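Local structure of putative citrate lyase, alfa subunit (Streptococcus mutans, 2HJ0) at residues A[151-156]-A[355-360]. The protein is of undemonstrated function but is probably a citrate lyase alpha subunit, folded around two largely parallel beta-sheets. Residues are numbered along the deposited sequence; the frame is centred on the assembly and turned at random.
Sequences RARAIA and ASPLSK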
loop_
_atom_site.group_PDB
_atom_site.type_symbol
_atom_site.label_atom_id
_atom_site.label_comp_id
_atom_site.label_asym_id
_atom_site.label_seq_id
_atom_site.Cartn_x
_atom_site.Cartn_y
_atom_site.Cartn_z
ATOM N N ARG A 151 0.246 -3.628 -18.277
ATOM C CA ARG A 151 0.588 -2.268 -17.893
ATOM C C ARG A 151 1.200 -2.292 -16.498
ATOM O O ARG A 151 2.213 -1.638 -16.224
ATOM C CB ARG A 151 -0.661 -1.392 -17.894
ATOM C CG ARG A 151 -0.413 0.040 -17.444
ATOM C CD ARG A 151 -1.696 0.833 -17.477
ATOM N NE ARG A 151 -1.449 2.260 -17.376
ATOM C CZ ARG A 151 -1.187 2.898 -16.244
ATOM N NH1 ARG A 151 -1.140 2.234 -15.093
ATOM N NH2 ARG A 151 -0.966 4.205 -16.269
ATOM N N ALA A 152 0.571 -3.048 -15.608
ATOM C CA ALA A 152 1.083 -3.154 -14.260
ATOM C C ALA A 152 2.463 -3.819 -14.324
ATOM O O ALA A 152 3.382 -3.382 -13.647
ATOM C CB ALA A 152 0.119 -3.964 -13.391
ATOM N N ARG A 153 2.612 -4.859 -15.144
ATOM C CA ARG A 153 3.900 -5.533 -15.265
ATOM C C ARG A 153 4.965 -4.559 -15.767
ATOM O O ARG A 153 6.030 -4.440 -15.165
ATOM C CB ARG A 153 3.826 -6.712 -16.229
ATOM C CG ARG A 153 5.150 -7.475 -16.351
ATOM C CD ARG A 153 5.483 -7.810 -17.807
ATOM N NE ARG A 153 5.825 -6.620 -18.586
ATOM C CZ ARG A 153 5.216 -6.263 -19.713
ATOM N NH1 ARG A 153 4.229 -7.002 -20.191
ATOM N NH2 ARG A 153 5.592 -5.172 -20.366
ATOM N N ALA A 154 4.674 -3.861 -16.864
ATOM C CA ALA A 154 5.632 -2.902 -17.427
ATOM C C ALA A 154 6.083 -1.850 -16.424
ATOM O O ALA A 154 7.283 -1.615 -16.270
ATOM C CB ALA A 154 5.055 -2.218 -18.646
ATOM N N ILE A 155 5.136 -1.219 -15.740
ATOM C CA ILE A 155 5.483 -0.194 -14.780
ATOM C C ILE A 155 6.351 -0.754 -13.661
ATOM O O ILE A 155 7.315 -0.122 -13.250
ATOM C CB ILE A 155 4.216 0.469 -14.211
ATOM C CG1 ILE A 155 3.444 1.120 -15.361
ATOM C CG2 ILE A 155 4.581 1.499 -13.141
ATOM C CD1 ILE A 155 2.176 1.826 -14.964
ATOM N N ALA A 156 6.047 -1.952 -13.194
ATOM C CA ALA A 156 6.829 -2.533 -12.116
ATOM C C ALA A 156 8.204 -3.024 -12.556
ATOM O O ALA A 156 9.154 -2.983 -11.783
ATOM C CB ALA A 156 6.048 -3.669 -11.481
ATOM N N ALA A 355 -4.127 -8.401 -11.841
ATOM C CA ALA A 355 -3.771 -9.327 -12.906
ATOM C C ALA A 355 -2.345 -9.321 -13.452
ATOM O O ALA A 355 -2.131 -9.635 -14.621
ATOM C CB ALA A 355 -4.744 -9.139 -14.044
ATOM N N SER A 356 -1.370 -9.007 -12.613
ATOM C CA SER A 356 0.004 -8.966 -13.077
ATOM C C SER A 356 0.648 -10.322 -13.158
ATOM O O SER A 356 0.656 -11.082 -12.198
ATOM C CB SER A 356 0.863 -8.089 -12.183
ATOM O OG SER A 356 2.230 -8.264 -12.497
ATOM N N PRO A 357 1.218 -10.642 -14.320
ATOM C CA PRO A 357 1.879 -11.931 -14.512
ATOM C C PRO A 357 3.229 -12.009 -13.782
ATOM O O PRO A 357 3.729 -13.094 -13.525
ATOM C CB PRO A 357 2.013 -12.020 -16.028
ATOM C CG PRO A 357 2.232 -10.591 -16.420
ATOM C CD PRO A 357 1.236 -9.836 -15.556
ATOM N N LEU A 358 3.804 -10.863 -13.433
ATOM C CA LEU A 358 5.081 -10.838 -12.736
ATOM C C LEU A 358 4.980 -10.244 -11.356
ATOM O O LEU A 358 5.520 -9.173 -11.093
ATOM C CB LEU A 358 6.109 -10.037 -13.518
ATOM C CG LEU A 358 6.774 -10.766 -14.672
ATOM C CD1 LEU A 358 7.875 -9.891 -15.241
ATOM C CD2 LEU A 358 7.336 -12.083 -14.172
ATOM N N SER A 359 4.306 -10.945 -10.462
ATOM C CA SER A 359 4.136 -10.450 -9.105
ATOM C C SER A 359 4.349 -11.605 -8.155
ATOM O O SER A 359 4.708 -12.703 -8.561
ATOM C CB SER A 359 2.714 -9.950 -8.920
ATOM O OG SER A 359 1.830 -11.060 -8.914
ATOM N N LYS A 360 4.105 -11.354 -6.881
ATOM C CA LYS A 360 4.242 -12.401 -5.910
ATOM C C LYS A 360 2.922 -13.121 -5.847
ATOM O O LYS A 360 2.754 -14.053 -5.062
ATOM C CB LYS A 360 4.608 -11.838 -4.547
ATOM C CG LYS A 360 5.973 -11.200 -4.569
ATOM C CD LYS A 360 6.474 -10.945 -3.182
ATOM C CE LYS A 360 7.849 -10.348 -3.232
ATOM N NZ LYS A 360 8.371 -10.171 -1.868
#
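The pyrrolidine ring of Pro-357 offers its CG–CD edge to the root of Arg-153, with CD 4.1 Å from Arg-153 CB; proline supplies a rigid apolar edge here. No atom of 355-360 lies on either face of the Arg-153 guanidinium, whose NH1 forms a salt bridge with Glu-498 and a hydrogen bond with the carbonyl oxygen of Arg-500. Arginine suits the place because its methylenes give the loop an apolar flank while the charge is paired farther on. Its CG stands anti to the backbone N (chi1 -178°), which carries the chain outward past Leu-358; bends at chi2 and chi3 then turn the end aside. Branched Leu-358 lays CB, CG and CD1 along these methylenes, CD1 3.8 Å from Arg-153 CG, while packing on Pro-40 of the second subunit. Beside this, the small methyl of Ala-152 lets the loop come close, its CB 4.4 Å from Ser-356 CB. Ser-356 reaches toward the helix, OG 4.2 Å from Arg-153 CA, and this buried oxygen accepts one bond inside its own loop, from Leu-358 N (3.2 Å, bent at 138°). An ST turn after helix 351-355, which follows strand 346-348 of one mostly parallel sheet, thus packs on helix 148-157, which follows strand 143-145 of the other: a loop-on-helix contact joining two alpha/beta halves.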